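Putative short-chain oxidoreductase (Thermus thermophilus, PDB 2YUT) binds NADP in a Rossmann-fold domain and probably acts as an oxidoreductase of the short-chain dehydrogenase/reductase family. Local coordinates at residues L69-S81 against E91-F103. Sequence-based numbering, arbitrary orientation.
With NAP (NADP nicotinamide-adenine-dinucleotide phosphate), chain B.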
# COMPACT_ATOMS: atom_id res chain seq x y z
N LEU A 69 -23.14 -5.47 -9.58
CA LEU A 69 -22.41 -5.75 -8.34
C LEU A 69 -21.11 -6.52 -8.56
O LEU A 69 -21.07 -7.51 -9.28
CB LEU A 69 -23.30 -6.54 -7.37
CG LEU A 69 -22.65 -6.97 -6.04
CD1 LEU A 69 -22.31 -5.74 -5.22
CD2 LEU A 69 -23.59 -7.89 -5.26
N LEU A 70 -20.05 -6.03 -7.92
CA LEU A 70 -18.74 -6.67 -7.99
C LEU A 70 -18.27 -6.93 -6.56
O LEU A 70 -18.32 -6.04 -5.71
CB LEU A 70 -17.72 -5.75 -8.69
CG LEU A 70 -16.24 -6.10 -8.53
CD1 LEU A 70 -15.90 -7.38 -9.30
CD2 LEU A 70 -15.39 -4.94 -9.04
N VAL A 71 -17.86 -8.17 -6.29
CA VAL A 71 -17.35 -8.52 -4.98
C VAL A 71 -15.97 -9.11 -5.22
O VAL A 71 -15.84 -10.23 -5.72
CB VAL A 71 -18.25 -9.57 -4.27
CG1 VAL A 71 -17.70 -9.85 -2.88
CG2 VAL A 71 -19.68 -9.06 -4.17
N HIS A 72 -14.94 -8.34 -4.86
CA HIS A 72 -13.55 -8.75 -5.05
C HIS A 72 -13.02 -9.44 -3.79
O HIS A 72 -12.31 -8.83 -2.98
CB HIS A 72 -12.71 -7.50 -5.38
CG HIS A 72 -11.36 -7.79 -5.95
ND1 HIS A 72 -11.17 -8.34 -7.20
CD2 HIS A 72 -10.12 -7.57 -5.45
CE1 HIS A 72 -9.88 -8.44 -7.45
NE2 HIS A 72 -9.21 -7.98 -6.40
N ALA A 73 -13.38 -10.71 -3.62
CA ALA A 73 -12.97 -11.48 -2.45
C ALA A 73 -11.62 -12.13 -2.74
O ALA A 73 -11.44 -13.34 -2.57
CB ALA A 73 -14.02 -12.55 -2.13
N VAL A 74 -10.67 -11.30 -3.17
CA VAL A 74 -9.34 -11.76 -3.54
C VAL A 74 -8.27 -11.36 -2.52
O VAL A 74 -8.27 -10.25 -1.99
CB VAL A 74 -8.96 -11.19 -4.92
CG1 VAL A 74 -7.54 -11.56 -5.28
CG2 VAL A 74 -9.93 -11.72 -5.96
N GLY A 75 -7.36 -12.29 -2.27
CA GLY A 75 -6.29 -12.02 -1.33
C GLY A 75 -5.46 -13.24 -1.03
O GLY A 75 -5.73 -14.34 -1.53
N LYS A 76 -4.44 -13.04 -0.20
CA LYS A 76 -3.52 -14.08 0.23
C LYS A 76 -2.94 -13.61 1.55
O LYS A 76 -2.93 -12.41 1.83
CB LYS A 76 -2.39 -14.25 -0.80
CG LYS A 76 -2.73 -15.22 -1.91
CD LYS A 76 -2.66 -16.65 -1.40
CE LYS A 76 -3.34 -17.62 -2.36
NZ LYS A 76 -4.81 -17.39 -2.40
N ALA A 77 -2.48 -14.54 2.37
CA ALA A 77 -1.93 -14.17 3.66
C ALA A 77 -0.53 -14.72 3.83
O ALA A 77 -0.13 -15.65 3.14
CB ALA A 77 -2.84 -14.66 4.78
N GLY A 78 0.22 -14.14 4.76
CA GLY A 78 1.58 -14.58 5.01
C GLY A 78 2.15 -13.88 6.22
O GLY A 78 1.77 -12.76 6.54
N ARG A 79 3.07 -14.55 6.91
CA ARG A 79 3.70 -14.00 8.10
C ARG A 79 5.21 -13.95 7.92
O ARG A 79 5.82 -14.92 7.47
CB ARG A 79 3.36 -14.85 9.33
CG ARG A 79 4.11 -14.44 10.59
CD ARG A 79 3.87 -15.40 11.74
NE ARG A 79 2.50 -15.31 12.25
CZ ARG A 79 1.67 -16.35 12.32
NH1 ARG A 79 2.06 -17.55 11.90
NH2 ARG A 79 0.45 -16.18 12.81
N ALA A 80 5.81 -12.82 8.26
CA ALA A 80 7.26 -12.66 8.15
C ALA A 80 7.72 -11.35 8.79
O ALA A 80 6.96 -10.38 8.85
CB ALA A 80 7.68 -12.69 6.70
N SER A 81 8.95 -11.34 9.28
CA SER A 81 9.49 -10.13 9.89
C SER A 81 10.00 -9.27 8.75
O SER A 81 10.23 -9.77 7.64
CB SER A 81 10.65 -10.46 10.83
OG SER A 81 11.78 -10.90 10.09
N GLU A 91 5.95 -7.95 -2.23
CA GLU A 91 5.49 -7.86 -3.60
C GLU A 91 4.33 -8.80 -3.89
O GLU A 91 3.41 -8.45 -4.63
CB GLU A 91 6.66 -8.13 -4.55
CG GLU A 91 7.80 -7.15 -4.37
CD GLU A 91 9.03 -7.52 -5.17
OE1 GLU A 91 8.94 -7.52 -6.42
OE2 GLU A 91 10.08 -7.81 -4.56
N GLU A 92 4.35 -9.99 -3.29
CA GLU A 92 3.28 -10.97 -3.49
C GLU A 92 1.98 -10.45 -2.88
O GLU A 92 0.90 -10.61 -3.46
CB GLU A 92 3.63 -12.31 -2.85
CG GLU A 92 4.89 -12.96 -3.41
CD GLU A 92 5.13 -14.36 -2.87
OE1 GLU A 92 5.02 -14.55 -1.64
OE2 GLU A 92 5.44 -15.26 -3.68
N MSE A 93 2.10 -9.84 -1.70
CA MSE A 93 0.94 -9.30 -1.00
C MSE A 93 0.30 -8.15 -1.77
O MSE A 93 -0.92 -8.10 -1.91
CB MSE A 93 1.34 -8.83 0.40
CG MSE A 93 1.62 -9.96 1.38
SE MSE A 93 0.07 -11.12 1.69
CE MSE A 93 0.62 -12.61 0.57
N LEU A 94 1.13 -7.23 -2.26
CA LEU A 94 0.64 -6.09 -3.03
C LEU A 94 -0.02 -6.56 -4.33
O LEU A 94 -1.03 -6.01 -4.75
CB LEU A 94 1.78 -5.12 -3.34
CG LEU A 94 2.14 -4.09 -2.25
CD1 LEU A 94 0.98 -3.13 -2.07
CD2 LEU A 94 2.43 -4.78 -0.93
N ALA A 95 0.57 -7.57 -4.96
CA ALA A 95 0.02 -8.09 -6.21
C ALA A 95 -1.35 -8.72 -5.96
O ALA A 95 -2.31 -8.42 -6.66
CB ALA A 95 0.97 -9.12 -6.80
N ALA A 96 -1.42 -9.59 -4.96
CA ALA A 96 -2.67 -10.28 -4.64
C ALA A 96 -3.79 -9.35 -4.18
O ALA A 96 -4.92 -9.48 -4.65
CB ALA A 96 -2.42 -11.35 -3.58
N HIS A 97 -3.48 -8.42 -3.28
CA HIS A 97 -4.50 -7.51 -2.77
C HIS A 97 -4.78 -6.23 -3.55
O HIS A 97 -5.94 -5.87 -3.77
CB HIS A 97 -4.19 -7.09 -1.33
CG HIS A 97 -4.17 -8.23 -0.36
ND1 HIS A 97 -3.07 -9.05 -0.19
CD2 HIS A 97 -5.10 -8.66 0.53
CE1 HIS A 97 -3.33 -9.93 0.76
NE2 HIS A 97 -4.55 -9.72 1.21
N LEU A 98 -3.72 -5.54 -3.96
CA LEU A 98 -3.86 -4.26 -4.66
C LEU A 98 -3.92 -4.30 -6.19
O LEU A 98 -4.82 -3.71 -6.78
CB LEU A 98 -2.74 -3.31 -4.23
CG LEU A 98 -2.71 -1.92 -4.88
CD1 LEU A 98 -3.95 -1.14 -4.47
CD2 LEU A 98 -1.44 -1.17 -4.46
N LEU A 99 -2.96 -4.97 -6.82
CA LEU A 99 -2.95 -5.03 -8.27
C LEU A 99 -4.19 -5.72 -8.83
O LEU A 99 -4.74 -5.27 -9.83
CB LEU A 99 -1.67 -5.72 -8.76
CG LEU A 99 -0.35 -5.02 -8.39
CD1 LEU A 99 0.79 -5.68 -9.14
CD2 LEU A 99 -0.41 -3.54 -8.75
N THR A 100 -4.64 -6.79 -8.18
CA THR A 100 -5.83 -7.48 -8.66
C THR A 100 -7.01 -6.51 -8.66
O THR A 100 -7.75 -6.42 -9.63
CB THR A 100 -6.20 -8.70 -7.78
OG1 THR A 100 -6.46 -8.25 -6.44
CG2 THR A 100 -5.07 -9.72 -7.78
N ALA A 101 -7.14 -5.77 -7.56
CA ALA A 101 -8.22 -4.80 -7.38
C ALA A 101 -8.11 -3.63 -8.36
O ALA A 101 -9.10 -3.21 -8.95
CB ALA A 101 -8.21 -4.27 -5.95
N ALA A 102 -6.89 -3.12 -8.53
CA ALA A 102 -6.65 -2.00 -9.44
C ALA A 102 -6.94 -2.40 -10.89
O ALA A 102 -7.59 -1.65 -11.62
CB ALA A 102 -5.20 -1.51 -9.29
N PHE A 103 -6.46 -3.56 -11.32
CA PHE A 103 -6.71 -3.99 -12.69
C PHE A 103 -8.21 -4.25 -12.92
O PHE A 103 -8.76 -3.87 -13.95
CB PHE A 103 -5.90 -5.24 -13.04
CG PHE A 103 -4.40 -5.03 -13.02
CD1 PHE A 103 -3.86 -3.76 -13.22
CD2 PHE A 103 -3.54 -6.10 -12.83
CE1 PHE A 103 -2.48 -3.56 -13.23
CE2 PHE A 103 -2.15 -5.91 -12.83
CZ PHE A 103 -1.62 -4.64 -13.03
PA NAP B . -9.20 -17.30 0.67
O1A NAP B . -7.66 -17.74 0.71
O2A NAP B . -10.12 -18.34 1.18
O5B NAP B . -9.51 -16.92 -0.86
C5B NAP B . -8.63 -16.05 -1.58
C4B NAP B . -9.13 -15.87 -3.02
O4B NAP B . -8.23 -14.98 -3.69
C3B NAP B . -9.07 -17.21 -3.77
O3B NAP B . -10.23 -17.34 -4.60
C2B NAP B . -7.83 -17.05 -4.63
O2B NAP B . -7.98 -17.80 -5.84
C1B NAP B . -7.98 -15.57 -4.98
N9A NAP B . -6.73 -15.04 -5.57
C8A NAP B . -5.56 -14.94 -4.95
N7A NAP B . -4.65 -14.46 -5.79
C5A NAP B . -5.25 -14.25 -6.96
C6A NAP B . -4.82 -13.79 -8.20
N6A NAP B . -3.55 -13.44 -8.38
N1A NAP B . -5.70 -13.72 -9.20
C2A NAP B . -6.97 -14.07 -9.03
N3A NAP B . -7.41 -14.52 -7.87
C4A NAP B . -6.58 -14.62 -6.82
O3 NAP B . -9.26 -15.91 1.50
PN NAP B . -10.63 -15.31 2.09
O1N NAP B . -10.68 -15.55 3.55
O2N NAP B . -11.78 -15.74 1.27
O5D NAP B . -10.43 -13.72 1.89
C5D NAP B . -11.17 -13.01 0.90
C4D NAP B . -10.92 -11.50 1.00
O4D NAP B . -11.30 -11.10 2.33
C3D NAP B . -9.43 -11.18 0.87
O3D NAP B . -9.23 -9.85 0.41
C2D NAP B . -8.97 -11.31 2.32
O2D NAP B . -7.76 -10.58 2.55
C1D NAP B . -10.13 -10.57 2.98
N1N NAP B . -10.18 -10.75 4.45
C2N NAP B . -10.18 -12.03 5.00
C3N NAP B . -10.21 -12.20 6.38
C7N NAP B . -10.22 -13.60 6.99
O7N NAP B . -10.07 -13.77 8.20
N7N NAP B . -10.39 -14.59 6.11
C4N NAP B . -10.24 -11.08 7.21
C5N NAP B . -10.24 -9.80 6.67
C6N NAP B . -10.21 -9.63 5.29
P2B NAP B . -7.48 -19.32 -5.96
O1X NAP B . -7.79 -20.06 -4.56
O2X NAP B . -8.45 -19.99 -7.06
O3X NAP B . -6.05 -19.42 -6.34
O HOH W 1 -8.12 -7.37 -2.46
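His72, at the end of the central strand 67-72, reaches the helix 89-107 through its ring, in the Rossmann fold of a short-chain dehydrogenase/reductase; the loop after the strand runs between this helix and the bound NADP. From CB, CG lies anti to the backbone N (chi1 -165°), which turns the ring toward the helix. CD2 rests 3.8 Å from Ala101 CB, a methyl small enough to admit the ring, while ND1 makes a weak hydrogen bond with Thr6 OG1 of the neighbouring strand 2-6. Between CD2 and CE1, NE2 donates to Thr100 OG1 at 2.8 Å, nearly straight (164°) and in the plane of the ring. A hydroxyl suits this buried place because it both accepts and gives: Thr100 OG1 donates its own hydrogen to Ala96 O in a hydrogen bond, from above that carbonyl's plane. Val74 sets CG2 above one face of the His72 ring, toward its rim, and wedges CG1 between Ala96 O and the adenine, while its carbonyl O accepts a 2.6 Å hydrogen bond from O3D, a hydroxyl of the nicotinamide ribose. A water links that same Val74 O to His97 O. Gly75, with no side chain, lets the nicotinamide ribose come close; its N donates to O4B of the adenosine ribose, and its CA lies over the face of the His97 ring, a CH-pi contact of 4.0 Å to the centroid. Farther along, the chain of selenomethionine Met93, bent at chi2 and chi3, brings CE to 3.7 Å from Lys76 CB. His97 is steadied from its own helix, its ND1 donating in the ring plane to Met93 O at 2.9 Å.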